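DNA ligase (Alteromonas mediterranea, PDB 6GDR) probably seals nicks in duplex DNA as a compact Lig E ligase, using a nucleotidyltransferase domain and an OB-like domain to grip the DNA. Local coordinates at residues L221-G226 / G235-E240; T269-G274 / F283-R288; E177-V182 / V210-D215; D9-A14 / A197-G202. All coordinates share one frame; numbering follows the deposited sequence.

How the interactions relate
Interactions 1 and 2 are backbone-bonded strand pairs in the same five-stranded sheet of the OB-like domain, and both have buried residues and touch the DNA. Interaction 1 uses strand 214-225 and interaction 2 strand 267-272, neighbours in that sheet. Interaction 3 lies where the chain leaves strand 207-210 on its way to strand 214-225; it sets a helix against it through mostly apolar contacts and one weak polar bond, and touches interaction 2 through F272 and E214. Interaction 4 belongs to the nucleotidyltransferase domain, its centre about 28 Å from that of interaction 2. There two loops lacking regular structure are joined by backbone bonds, a tyrosine hydroxyl and a water. All four contacts are only partly buried.

Interaction 1: residues L221-G226 / G235-E240; sequences LAHFAG and GSLLVE. Unlike the reference sequence in segment 221-226: F224 (reference Leu), A225 (reference Pro). With nucleotides of chain A.
F224 and L238 meet on one face of an antiparallel beta hairpin, strands 214-225 and 234-240 of the OB-like domain, while H223 and L237 meet on the other. The F224 side chain lies aslant to L238. F224 holds CG anti to its carbonyl carbon (chi1 -79°), which brings CE2 within 3.9 Å of L238 CB, at the ring edge near its plane; K248 adds a cation-pi contact. S236, paired with F224, is small enough to tuck its OG 3.3 Å from F224 CB, and that hydroxyl is bonded to a DNA phosphate. On the opposite face H223 and L237 run side by side in the same direction, CD2 of L237 3.6 Å from CD2 of H223. Imidazole is apt here: its carbon flank packs on leucine while NE2 bonds the carbonyl of P262. Farther along, L221 CD1 rests on the aliphatic E240 CB at 3.7 Å. There is a classic beta bulge toward each end: L221 and A222 face L238, and G235 and S236 face F224. Glycine fits at G235, where a side chain would run into G226, itself against DG11 of chain A. At this bulge G235 N donates to F224 O at 2.7 Å, almost in line with the carbonyl bond.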
# COMPACT_ATOMS: atom_id res chain seq x y z
N LEU D 221 16.47 22.85 -7.89
CA LEU D 221 16.75 24.12 -7.26
C LEU D 221 17.95 24.10 -6.32
O LEU D 221 18.53 25.16 -6.06
CB LEU D 221 15.52 24.60 -6.46
CG LEU D 221 14.20 24.71 -7.21
CD1 LEU D 221 13.12 25.23 -6.28
CD2 LEU D 221 14.32 25.61 -8.43
N ALA D 222 18.32 22.93 -5.80
CA ALA D 222 19.43 22.85 -4.85
C ALA D 222 19.79 21.39 -4.65
O ALA D 222 19.03 20.48 -5.03
CB ALA D 222 19.06 23.50 -3.51
N HIS D 223 20.96 21.16 -4.07
CA HIS D 223 21.45 19.84 -3.74
C HIS D 223 21.45 19.65 -2.23
O HIS D 223 21.53 20.62 -1.46
CB HIS D 223 22.87 19.62 -4.28
CG HIS D 223 22.97 19.73 -5.77
ND1 HIS D 223 24.17 19.60 -6.44
CD2 HIS D 223 22.03 19.94 -6.72
CE1 HIS D 223 23.96 19.74 -7.74
NE2 HIS D 223 22.67 19.95 -7.93
N PHE D 224 21.37 18.39 -1.80
CA PHE D 224 21.42 18.04 -0.39
C PHE D 224 22.40 16.89 -0.20
O PHE D 224 22.29 15.87 -0.87
CB PHE D 224 20.03 17.66 0.14
CG PHE D 224 19.15 18.84 0.44
CD1 PHE D 224 19.34 19.58 1.59
CD2 PHE D 224 18.14 19.20 -0.44
CE1 PHE D 224 18.53 20.67 1.86
CE2 PHE D 224 17.33 20.29 -0.17
CZ PHE D 224 17.53 21.02 0.99
N ALA D 225 23.34 17.08 0.72
CA ALA D 225 24.39 16.09 0.93
C ALA D 225 23.82 14.78 1.45
O ALA D 225 22.94 14.77 2.31
CB ALA D 225 25.43 16.63 1.91
N GLY D 226 24.33 13.67 0.92
CA GLY D 226 23.90 12.37 1.37
C GLY D 226 24.60 11.94 2.65
O GLY D 226 25.67 12.44 3.01
N GLY D 235 22.50 13.41 -1.91
CA GLY D 235 21.46 12.60 -1.30
C GLY D 235 20.11 12.83 -1.94
O GLY D 235 19.38 11.88 -2.22
N SER D 236 19.76 14.10 -2.17
CA SER D 236 18.48 14.44 -2.77
C SER D 236 18.61 15.76 -3.51
O SER D 236 19.61 16.48 -3.39
CB SER D 236 17.37 14.51 -1.72
OG SER D 236 17.65 15.52 -0.76
N LEU D 237 17.58 16.07 -4.30
CA LEU D 237 17.52 17.30 -5.08
C LEU D 237 16.21 18.01 -4.77
O LEU D 237 15.14 17.39 -4.81
CB LEU D 237 17.61 17.01 -6.58
CG LEU D 237 18.82 16.20 -7.06
CD1 LEU D 237 18.67 15.87 -8.53
CD2 LEU D 237 20.11 16.95 -6.80
N LEU D 238 16.29 19.31 -4.48
CA LEU D 238 15.09 20.12 -4.28
C LEU D 238 14.60 20.56 -5.65
O LEU D 238 15.09 21.54 -6.21
CB LEU D 238 15.38 21.31 -3.38
CG LEU D 238 14.19 22.25 -3.14
CD1 LEU D 238 13.02 21.52 -2.49
CD2 LEU D 238 14.61 23.45 -2.30
N VAL D 239 13.62 19.84 -6.19
CA VAL D 239 13.09 20.12 -7.50
C VAL D 239 11.79 20.91 -7.35
O VAL D 239 11.23 21.02 -6.26
CB VAL D 239 12.87 18.83 -8.32
CG1 VAL D 239 14.18 18.07 -8.48
CG2 VAL D 239 11.81 17.94 -7.68
N GLU D 240 11.30 21.46 -8.46
CA GLU D 240 10.07 22.23 -8.46
C GLU D 240 9.35 22.00 -9.78
O GLU D 240 9.97 22.07 -10.84
CB GLU D 240 10.35 23.72 -8.25
CG GLU D 240 9.14 24.62 -8.45
CD GLU D 240 9.41 26.05 -8.02
OE1 GLU D 240 9.44 26.32 -6.80
OE2 GLU D 240 9.59 26.91 -8.91
P DG A 11 20.55 9.38 2.72
OP1 DG A 11 21.46 10.52 2.45
OP2 DG A 11 20.25 9.00 4.12
O5' DG A 11 19.16 9.63 1.97
C5' DG A 11 19.16 9.98 0.60
C4' DG A 11 17.75 9.96 0.03
O4' DG A 11 17.30 8.60 -0.12
C3' DG A 11 16.69 10.61 0.89
O3' DG A 11 16.66 12.02 0.72
C2' DG A 11 15.41 9.94 0.40
C1' DG A 11 15.88 8.55 -0.04
N9 DG A 11 15.50 7.49 0.89
C8 DG A 11 16.24 6.98 1.92
N7 DG A 11 15.63 6.04 2.59
C5 DG A 11 14.39 5.93 1.96
C6 DG A 11 13.29 5.09 2.25
O6 DG A 11 13.19 4.23 3.14
N1 DG A 11 12.23 5.30 1.37
C2 DG A 11 12.24 6.22 0.34
N2 DG A 11 11.13 6.29 -0.40
N3 DG A 11 13.26 7.02 0.07
C4 DG A 11 14.30 6.82 0.92

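Interaction 2: residues T269-G274 / F283-R288; sequences TFKFYG and FASFLR. With nucleotides of chain C.
F270 and A284 form the apolar centre, with F270 CD1 4.0 Å from A284 CB; the F272 CB also approaches that methyl. Alanine works there since its single methyl fits beside both phenylalanines, while F247 and L249 of strand 246-249 cover it as well. F286, paired with F270 on the same face, stacks its ring with F253. Between these side chains the backbones pair as the antiparallel strands 267-272 and 285-289, the latter an outermost strand of the five-stranded OB-like sheet. K271 and S285 are a hydrogen-bonded pair: K271 N donates to S285 O at 3.0 Å, and S285 N to K271 O at 3.1 Å. Beyond the strands, Y273 and F283 cross at about a right angle, with Y273 CD2 3.6 Å from F283 CB. C2' of DC1 of chain C stands 3.5 Å over one face of the F283 ring, toward its rim. K271 holds CG between its backbone N and carbonyl carbon (chi1 86°), which carries the extended chain past S285, with K271 CG 3.3 Å from S285 OG. Its NZ bonds Y273 OH at 2.9 Å and also OP1 of DC3 of chain C, a cation well matched to a phosphate. A leucine in place of Y273 would probably leave K271 NZ with the phosphate but no hydroxyl partner, and take away part of the support beside F283. At the far end of the strand pair, T269 and R288 lie alongside each other, the guanidinium edge toward T269, with NH1 of R288 3.2 Å from T269 CB.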
# COMPACT_ATOMS: atom_id res chain seq x y z
N THR D 269 13.15 14.42 -15.16
CA THR D 269 11.88 13.71 -15.24
C THR D 269 11.82 12.66 -14.14
O THR D 269 12.78 11.91 -13.92
CB THR D 269 11.69 13.06 -16.61
OG1 THR D 269 11.87 14.04 -17.64
CG2 THR D 269 10.30 12.44 -16.73
N PHE D 270 10.67 12.59 -13.47
CA PHE D 270 10.47 11.67 -12.36
C PHE D 270 9.11 11.00 -12.49
O PHE D 270 8.17 11.59 -13.04
CB PHE D 270 10.56 12.40 -11.01
CG PHE D 270 9.41 13.34 -10.76
CD1 PHE D 270 8.30 12.92 -10.04
CD2 PHE D 270 9.44 14.63 -11.25
CE1 PHE D 270 7.25 13.78 -9.80
CE2 PHE D 270 8.38 15.50 -11.02
CZ PHE D 270 7.29 15.07 -10.29
N LYS D 271 9.02 9.78 -11.99
CA LYS D 271 7.75 9.08 -11.89
C LYS D 271 7.20 9.22 -10.48
O LYS D 271 7.95 9.43 -9.52
CB LYS D 271 7.89 7.60 -12.27
CG LYS D 271 8.31 6.68 -11.13
CD LYS D 271 8.41 5.24 -11.62
CE LYS D 271 8.48 4.27 -10.46
NZ LYS D 271 8.41 2.85 -10.92
N PHE D 272 5.88 9.10 -10.36
CA PHE D 272 5.23 9.26 -9.07
C PHE D 272 3.89 8.53 -9.11
O PHE D 272 3.32 8.29 -10.18
CB PHE D 272 5.04 10.74 -8.72
CG PHE D 272 4.12 11.47 -9.66
CD1 PHE D 272 4.56 11.90 -10.90
CD2 PHE D 272 2.81 11.73 -9.29
CE1 PHE D 272 3.71 12.57 -11.76
CE2 PHE D 272 1.95 12.40 -10.15
CZ PHE D 272 2.41 12.82 -11.38
N TYR D 273 3.40 8.20 -7.92
CA TYR D 273 2.15 7.46 -7.75
C TYR D 273 1.13 8.39 -7.10
O TYR D 273 0.85 8.29 -5.90
CB TYR D 273 2.38 6.19 -6.92
CG TYR D 273 3.36 5.22 -7.54
CD1 TYR D 273 2.91 4.07 -8.18
CD2 TYR D 273 4.73 5.44 -7.47
CE1 TYR D 273 3.80 3.18 -8.74
CE2 TYR D 273 5.62 4.55 -8.03
CZ TYR D 273 5.16 3.42 -8.67
OH TYR D 273 6.05 2.54 -9.23
N GLY D 274 0.59 9.30 -7.89
CA GLY D 274 -0.39 10.24 -7.39
C GLY D 274 0.25 11.35 -6.58
O GLY D 274 1.47 11.53 -6.54
N PHE D 283 5.89 8.76 -3.48
CA PHE D 283 6.75 7.66 -3.91
C PHE D 283 7.57 8.04 -5.14
O PHE D 283 7.88 7.19 -5.98
CB PHE D 283 5.94 6.39 -4.19
CG PHE D 283 4.96 6.03 -3.10
CD1 PHE D 283 5.20 6.38 -1.78
CD2 PHE D 283 3.80 5.34 -3.41
CE1 PHE D 283 4.30 6.04 -0.79
CE2 PHE D 283 2.89 5.01 -2.42
CZ PHE D 283 3.14 5.36 -1.11
N ALA D 284 7.92 9.32 -5.25
CA ALA D 284 8.60 9.80 -6.45
C ALA D 284 10.00 9.22 -6.55
O ALA D 284 10.69 9.02 -5.55
CB ALA D 284 8.67 11.32 -6.44
N SER D 285 10.42 8.94 -7.78
CA SER D 285 11.77 8.46 -8.06
C SER D 285 12.26 9.06 -9.36
O SER D 285 11.47 9.40 -10.25
CB SER D 285 11.81 6.92 -8.14
OG SER D 285 10.95 6.44 -9.15
N PHE D 286 13.58 9.20 -9.47
CA PHE D 286 14.19 9.82 -10.64
C PHE D 286 14.28 8.82 -11.78
O PHE D 286 14.50 7.62 -11.58
CB PHE D 286 15.59 10.34 -10.28
CG PHE D 286 16.41 10.73 -11.47
CD1 PHE D 286 16.20 11.94 -12.11
CD2 PHE D 286 17.41 9.89 -11.94
CE1 PHE D 286 16.97 12.30 -13.21
CE2 PHE D 286 18.17 10.24 -13.03
CZ PHE D 286 17.95 11.45 -13.67
N LEU D 287 14.10 9.33 -13.01
CA LEU D 287 14.19 8.51 -14.21
C LEU D 287 15.41 8.91 -15.03
O LEU D 287 16.46 8.25 -14.96
CB LEU D 287 12.92 8.65 -15.05
CG LEU D 287 11.65 8.04 -14.47
CD1 LEU D 287 10.42 8.75 -15.03
CD2 LEU D 287 11.58 6.55 -14.76
N ARG D 288 15.29 9.97 -15.82
CA ARG D 288 16.40 10.48 -16.61
C ARG D 288 16.29 12.00 -16.67
O ARG D 288 15.28 12.59 -16.28
CB ARG D 288 16.44 9.86 -18.01
CG ARG D 288 15.20 10.09 -18.88
CD ARG D 288 14.04 9.20 -18.45
NE ARG D 288 13.02 9.09 -19.49
CZ ARG D 288 12.13 10.04 -19.78
NH1 ARG D 288 12.13 11.18 -19.12
NH2 ARG D 288 11.24 9.84 -20.75
OP3 DC C 1 6.57 -2.31 0.53
P DC C 1 5.46 -1.54 1.16
OP1 DC C 1 5.65 -1.61 2.62
OP2 DC C 1 4.20 -2.02 0.57
O5' DC C 1 5.64 -0.01 0.72
C5' DC C 1 4.50 0.75 0.33
C4' DC C 1 4.92 2.04 -0.34
O4' DC C 1 5.51 2.94 0.64
C3' DC C 1 5.98 1.88 -1.41
O3' DC C 1 5.40 1.57 -2.68
C2' DC C 1 6.66 3.23 -1.40
C1' DC C 1 6.62 3.60 0.08
N1 DC C 1 7.85 3.20 0.83
C2 DC C 1 8.99 3.99 0.76
O2 DC C 1 8.96 5.03 0.08
N3 DC C 1 10.10 3.61 1.44
C4 DC C 1 10.09 2.49 2.16
N4 DC C 1 11.21 2.16 2.81
C5 DC C 1 8.93 1.66 2.24
C6 DC C 1 7.84 2.05 1.57
P DA C 2 6.23 0.70 -3.75
OP1 DA C 2 5.34 0.48 -4.91
OP2 DA C 2 6.82 -0.45 -3.03
O5' DA C 2 7.42 1.67 -4.19
C5' DA C 2 7.14 2.87 -4.90
C4' DA C 2 8.38 3.73 -5.04
O4' DA C 2 8.81 4.17 -3.72
C3' DA C 2 9.59 3.04 -5.63
O3' DA C 2 9.56 3.03 -7.05
C2' DA C 2 10.73 3.88 -5.08
C1' DA C 2 10.23 4.25 -3.68
N9 DA C 2 10.73 3.36 -2.64
C8 DA C 2 10.08 2.29 -2.08
N7 DA C 2 10.78 1.67 -1.16
C5 DA C 2 11.98 2.37 -1.12
C6 DA C 2 13.15 2.21 -0.36
N6 DA C 2 13.30 1.25 0.56
N1 DA C 2 14.16 3.08 -0.57
C2 DA C 2 14.00 4.04 -1.49
N3 DA C 2 12.95 4.29 -2.27
C4 DA C 2 11.96 3.41 -2.03
P DC C 3 10.38 1.91 -7.85
OP1 DC C 3 10.20 2.16 -9.30
OP2 DC C 3 10.02 0.59 -7.28
O5' DC C 3 11.91 2.20 -7.47
C5' DC C 3 12.51 3.44 -7.82
C4' DC C 3 13.86 3.59 -7.16
O4' DC C 3 13.73 3.42 -5.73
C3' DC C 3 14.90 2.57 -7.58
O3' DC C 3 15.62 3.02 -8.72
C2' DC C 3 15.80 2.44 -6.35
C1' DC C 3 14.91 2.88 -5.18
N1 DC C 3 14.55 1.77 -4.25
C2 DC C 3 15.45 1.37 -3.26
O2 DC C 3 16.54 1.96 -3.18
N3 DC C 3 15.11 0.36 -2.43
C4 DC C 3 13.93 -0.24 -2.55
N4 DC C 3 13.64 -1.23 -1.70
C5 DC C 3 12.99 0.15 -3.56
C6 DC C 3 13.34 1.15 -4.38

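Interaction 3: residues E177-V182 / V210-D215; sequences EKLEQV and VKQFED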
# COMPACT_ATOMS: atom_id res chain seq x y z
N GLU D 177 -8.03 -2.17 -17.94
CA GLU D 177 -9.20 -1.29 -17.92
C GLU D 177 -9.74 -1.11 -16.51
O GLU D 177 -10.14 -0.01 -16.13
CB GLU D 177 -10.29 -1.85 -18.84
CG GLU D 177 -9.94 -1.83 -20.31
CD GLU D 177 -11.05 -2.37 -21.19
OE1 GLU D 177 -12.00 -2.98 -20.64
OE2 GLU D 177 -10.98 -2.19 -22.42
N LYS D 178 -9.77 -2.19 -15.72
CA LYS D 178 -10.22 -2.07 -14.34
C LYS D 178 -9.28 -1.18 -13.53
O LYS D 178 -9.73 -0.35 -12.73
CB LYS D 178 -10.35 -3.45 -13.69
CG LYS D 178 -10.92 -3.43 -12.28
CD LYS D 178 -12.37 -2.97 -12.26
CE LYS D 178 -12.90 -2.80 -10.84
NZ LYS D 178 -14.27 -2.21 -10.82
N LEU D 179 -7.97 -1.35 -13.73
CA LEU D 179 -7.01 -0.50 -13.05
C LEU D 179 -7.25 0.97 -13.37
O LEU D 179 -7.29 1.82 -12.47
CB LEU D 179 -5.59 -0.91 -13.45
CG LEU D 179 -4.45 -0.07 -12.87
CD1 LEU D 179 -4.45 -0.11 -11.35
CD2 LEU D 179 -3.12 -0.56 -13.43
N GLU D 180 -7.43 1.29 -14.66
CA GLU D 180 -7.72 2.66 -15.05
C GLU D 180 -8.98 3.18 -14.36
O GLU D 180 -8.98 4.28 -13.80
CB GLU D 180 -7.88 2.74 -16.57
CG GLU D 180 -6.74 3.45 -17.29
CD GLU D 180 -6.74 4.95 -17.04
OE1 GLU D 180 -5.65 5.52 -16.82
OE2 GLU D 180 -7.83 5.56 -17.06
N GLN D 181 -10.05 2.39 -14.38
CA GLN D 181 -11.30 2.81 -13.77
C GLN D 181 -11.12 3.06 -12.27
O GLN D 181 -11.54 4.09 -11.74
CB GLN D 181 -12.39 1.77 -14.02
CG GLN D 181 -13.73 2.08 -13.35
CD GLN D 181 -13.87 1.45 -11.98
OE1 GLN D 181 -13.41 0.33 -11.74
NE2 GLN D 181 -14.50 2.17 -11.06
N VAL D 182 -10.48 2.11 -11.58
CA VAL D 182 -10.26 2.27 -10.14
C VAL D 182 -9.41 3.51 -9.88
O VAL D 182 -9.73 4.33 -9.00
CB VAL D 182 -9.60 1.01 -9.56
CG1 VAL D 182 -9.19 1.22 -8.11
CG2 VAL D 182 -10.56 -0.17 -9.66
N VAL D 210 -0.47 -4.19 -8.28
CA VAL D 210 -0.69 -3.47 -9.52
C VAL D 210 -1.01 -2.02 -9.19
O VAL D 210 -2.02 -1.74 -8.52
CB VAL D 210 -1.82 -4.09 -10.36
CG1 VAL D 210 -1.76 -3.57 -11.79
CG2 VAL D 210 -1.72 -5.61 -10.35
N LYS D 211 -0.18 -1.10 -9.66
CA LYS D 211 -0.36 0.33 -9.43
C LYS D 211 0.02 1.09 -10.69
O LYS D 211 0.92 0.68 -11.43
CB LYS D 211 0.48 0.82 -8.24
CG LYS D 211 -0.00 0.34 -6.88
CD LYS D 211 1.11 0.39 -5.84
CE LYS D 211 1.59 1.81 -5.57
NZ LYS D 211 0.54 2.67 -4.97
N GLN D 212 -0.66 2.21 -10.92
CA GLN D 212 -0.33 3.09 -12.03
C GLN D 212 0.64 4.18 -11.59
O GLN D 212 0.76 4.50 -10.40
CB GLN D 212 -1.58 3.73 -12.63
CG GLN D 212 -2.41 2.79 -13.48
CD GLN D 212 -3.52 3.49 -14.26
OE1 GLN D 212 -4.20 2.87 -15.08
NE2 GLN D 212 -3.72 4.79 -14.01
N PHE D 213 1.33 4.76 -12.56
CA PHE D 213 2.24 5.86 -12.32
C PHE D 213 2.38 6.67 -13.59
O PHE D 213 2.30 6.13 -14.70
CB PHE D 213 3.62 5.36 -11.85
CG PHE D 213 4.32 4.48 -12.84
CD1 PHE D 213 5.11 5.02 -13.84
CD2 PHE D 213 4.19 3.10 -12.77
CE1 PHE D 213 5.76 4.21 -14.75
CE2 PHE D 213 4.84 2.28 -13.67
CZ PHE D 213 5.62 2.84 -14.66
N GLU D 214 2.59 7.97 -13.43
CA GLU D 214 2.81 8.88 -14.55
C GLU D 214 4.18 9.53 -14.42
O GLU D 214 4.88 9.36 -13.42
CB GLU D 214 1.72 9.95 -14.63
CG GLU D 214 0.35 9.51 -14.15
CD GLU D 214 0.10 9.84 -12.69
OE1 GLU D 214 1.00 9.57 -11.86
OE2 GLU D 214 -0.98 10.38 -12.37
N ASP D 215 4.55 10.29 -15.44
CA ASP D 215 5.80 11.03 -15.47
C ASP D 215 5.52 12.52 -15.37
O ASP D 215 4.39 12.98 -15.55
CB ASP D 215 6.59 10.72 -16.74
CG ASP D 215 7.02 9.26 -16.82
OD1 ASP D 215 6.65 8.48 -15.92
OD2 ASP D 215 7.72 8.90 -17.79
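L179 and K211 mark the closest approach of the two backbones, their CA atoms 7.6 Å apart, so the gap is bridged by side chains, with no backbone hydrogen bond between the segments. Residues 177-182 are part of helix 172-184, whose regular i to i+4 bonds include Q181 N to E177 O. Residues 210-215 are extended: V210 ends strand 207-210, and a short connector leads into strand 214-225. L179 carries the apolar part. Its CG stands anti to the backbone N (chi1 177°), which sends the branch out from the helix toward the connector, and CD2 wedges in between V210 CG1 at 3.7 Å and Q212 CG at 3.4 Å. Leucine answers the need here, since this one methyl can sit against both, and strand 189-194 backs it through L190. The side chains of L179 and Q212 slide past each other in opposite directions, so the methylene part of Q212 lies against leucine and its amide is carried on toward E180. There E180, bent at chi2 (-71°), meets the extended Q212 at roughly a right angle, with carboxylate and amide planes 35° apart. The polar part is marginal: Q212 NE2 gives E180 OE1 a weak hydrogen bond at 3.5 Å, but Q212 OE1, also an acceptor, lies equally near that oxygen. K211 points from the helix and packs on a DNA phosphate. The arrangement belongs to the two-domain layout of DNA ligases, in which a connector leaves the ATP-grasp-type nucleotidyltransferase domain and enters the OB-like domain.

Interaction 4: residues D9-A14 / A197-G202; sequences DGLQLA and AFYHSG. With nucleotides of chain A.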
# COMPACT_ATOMS: atom_id res chain seq x y z
N ASP D 9 5.58 -17.70 9.88
CA ASP D 9 6.55 -16.74 10.40
C ASP D 9 6.44 -15.39 9.69
O ASP D 9 5.73 -14.50 10.15
CB ASP D 9 7.97 -17.30 10.27
CG ASP D 9 9.01 -16.40 10.91
OD1 ASP D 9 9.00 -16.28 12.16
OD2 ASP D 9 9.82 -15.80 10.18
N GLY D 10 7.14 -15.24 8.56
CA GLY D 10 7.19 -13.96 7.89
C GLY D 10 5.93 -13.65 7.10
O GLY D 10 5.16 -14.54 6.73
N LEU D 11 5.74 -12.37 6.83
CA LEU D 11 4.59 -11.92 6.06
C LEU D 11 4.79 -12.18 4.58
O LEU D 11 5.91 -12.11 4.05
CB LEU D 11 4.34 -10.42 6.28
CG LEU D 11 3.96 -9.98 7.70
CD1 LEU D 11 3.80 -8.46 7.74
CD2 LEU D 11 2.69 -10.66 8.17
N GLN D 12 3.69 -12.49 3.89
CA GLN D 12 3.71 -12.64 2.44
C GLN D 12 3.63 -11.25 1.82
O GLN D 12 2.60 -10.57 1.93
CB GLN D 12 2.55 -13.52 1.98
CG GLN D 12 2.53 -13.78 0.48
CD GLN D 12 1.41 -14.70 0.06
OE1 GLN D 12 0.36 -14.76 0.70
NE2 GLN D 12 1.63 -15.43 -1.03
N LEU D 13 4.70 -10.83 1.17
CA LEU D 13 4.74 -9.53 0.52
C LEU D 13 4.28 -9.66 -0.93
O LEU D 13 4.23 -10.75 -1.51
CB LEU D 13 6.16 -8.95 0.58
CG LEU D 13 6.80 -8.91 1.97
CD1 LEU D 13 8.15 -8.20 1.91
CD2 LEU D 13 5.89 -8.24 2.99
N ALA D 14 3.92 -8.52 -1.51
CA ALA D 14 3.34 -8.47 -2.85
C ALA D 14 4.41 -8.11 -3.87
O ALA D 14 5.20 -7.18 -3.66
CB ALA D 14 2.20 -7.45 -2.91
N ALA D 197 -3.22 -21.10 -4.12
CA ALA D 197 -1.88 -20.92 -3.58
C ALA D 197 -1.91 -20.96 -2.06
O ALA D 197 -2.82 -20.42 -1.43
CB ALA D 197 -1.26 -19.61 -4.05
N PHE D 198 -0.90 -21.61 -1.47
CA PHE D 198 -0.74 -21.66 -0.03
C PHE D 198 0.04 -20.45 0.46
O PHE D 198 0.86 -19.87 -0.27
CB PHE D 198 -0.03 -22.94 0.40
CG PHE D 198 -0.78 -24.20 0.06
CD1 PHE D 198 -0.10 -25.38 -0.21
CD2 PHE D 198 -2.17 -24.22 0.02
CE1 PHE D 198 -0.78 -26.54 -0.52
CE2 PHE D 198 -2.85 -25.38 -0.29
CZ PHE D 198 -2.16 -26.54 -0.56
N TYR D 199 -0.21 -20.07 1.71
CA TYR D 199 0.48 -18.93 2.29
C TYR D 199 1.97 -19.22 2.42
O TYR D 199 2.38 -20.33 2.80
CB TYR D 199 -0.11 -18.60 3.66
CG TYR D 199 0.26 -17.22 4.17
CD1 TYR D 199 -0.61 -16.15 4.01
CD2 TYR D 199 1.47 -16.99 4.81
CE1 TYR D 199 -0.28 -14.89 4.47
CE2 TYR D 199 1.81 -15.73 5.27
CZ TYR D 199 0.93 -14.68 5.10
OH TYR D 199 1.26 -13.43 5.55
N HIS D 200 2.79 -18.23 2.10
CA HIS D 200 4.24 -18.37 2.18
C HIS D 200 4.87 -16.99 2.21
O HIS D 200 4.50 -16.12 1.41
CB HIS D 200 4.78 -19.19 1.00
CG HIS D 200 6.27 -19.20 0.90
ND1 HIS D 200 6.95 -18.72 -0.20
CD2 HIS D 200 7.22 -19.63 1.77
CE1 HIS D 200 8.25 -18.85 -0.01
NE2 HIS D 200 8.44 -19.41 1.18
N SER D 201 5.81 -16.78 3.12
CA SER D 201 6.44 -15.48 3.27
C SER D 201 7.16 -15.08 1.98
O SER D 201 7.43 -15.91 1.10
CB SER D 201 7.43 -15.50 4.43
OG SER D 201 8.51 -16.37 4.16
N GLY D 202 7.46 -13.79 1.88
CA GLY D 202 8.22 -13.28 0.75
C GLY D 202 7.36 -12.96 -0.45
O GLY D 202 6.13 -13.05 -0.44
P DA A 6 11.46 -14.26 -0.84
OP1 DA A 6 10.77 -15.23 0.03
OP2 DA A 6 10.78 -13.01 -1.27
O5' DA A 6 12.84 -13.84 -0.15
C5' DA A 6 13.89 -14.79 -0.06
C4' DA A 6 15.13 -14.14 0.51
O4' DA A 6 15.85 -13.45 -0.56
C3' DA A 6 14.86 -13.09 1.58
O3' DA A 6 15.74 -13.26 2.69
C2' DA A 6 15.07 -11.77 0.86
C1' DA A 6 16.13 -12.13 -0.17
N9 DA A 6 16.14 -11.26 -1.35
C8 DA A 6 15.05 -10.88 -2.10
N7 DA A 6 15.35 -10.10 -3.10
C5 DA A 6 16.73 -9.95 -3.01
C6 DA A 6 17.66 -9.23 -3.79
N6 DA A 6 17.32 -8.50 -4.85
N1 DA A 6 18.96 -9.30 -3.43
C2 DA A 6 19.29 -10.03 -2.36
N3 DA A 6 18.51 -10.75 -1.55
C4 DA A 6 17.23 -10.66 -1.94
O HOH W 1 -0.87 -17.30 -0.55
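Residues G10-L13 and Y199-G202 make a loop-to-loop contact in the nucleotidyltransferase domain, joining the chain ahead of strand 15-16 to the loop between strands 189-194 and 207-210. Backbone bonds tie it together: G202 N donates to L11 O at 3.2 Å, and L13 N makes a weak bond to G202 O. Y199 carries much of the side-chain part. Its CG is anti to the backbone N (chi1 -163°), which carries the ring alongside Q12 so that the hydroxyl accepts a nearly straight bond from Q12 N (3.1 Å, 164° at the hydrogen). Q12 CB meanwhile lies over one face of the ring, a CH-pi contact 4.1 Å from its centroid, and G10 O approaches the ring edge. Tyrosine thus offers both a flat face and a polar end. With a phenylalanine at Y199 the face could remain, but Q12 N would probably lose its acceptor. The extended Q12 reaches past the ring, and a water donates to its OE1 at 3.1 Å and weakly to F198 O. S201 CB fits 3.4 Å from G10 O. G202 calls for glycine: at its backbone angles a CB would press on the preceding carbonyl O and strike OP1 of DA6 of chain A. The chemistry implies that several main-chain groups, Q12 N, L11 O and G202 N, find partners across the contact, while the bare glycine can lie close to the DNA phosphate, G202 CA 3.3 Å from OP2 of DA6 of chain A.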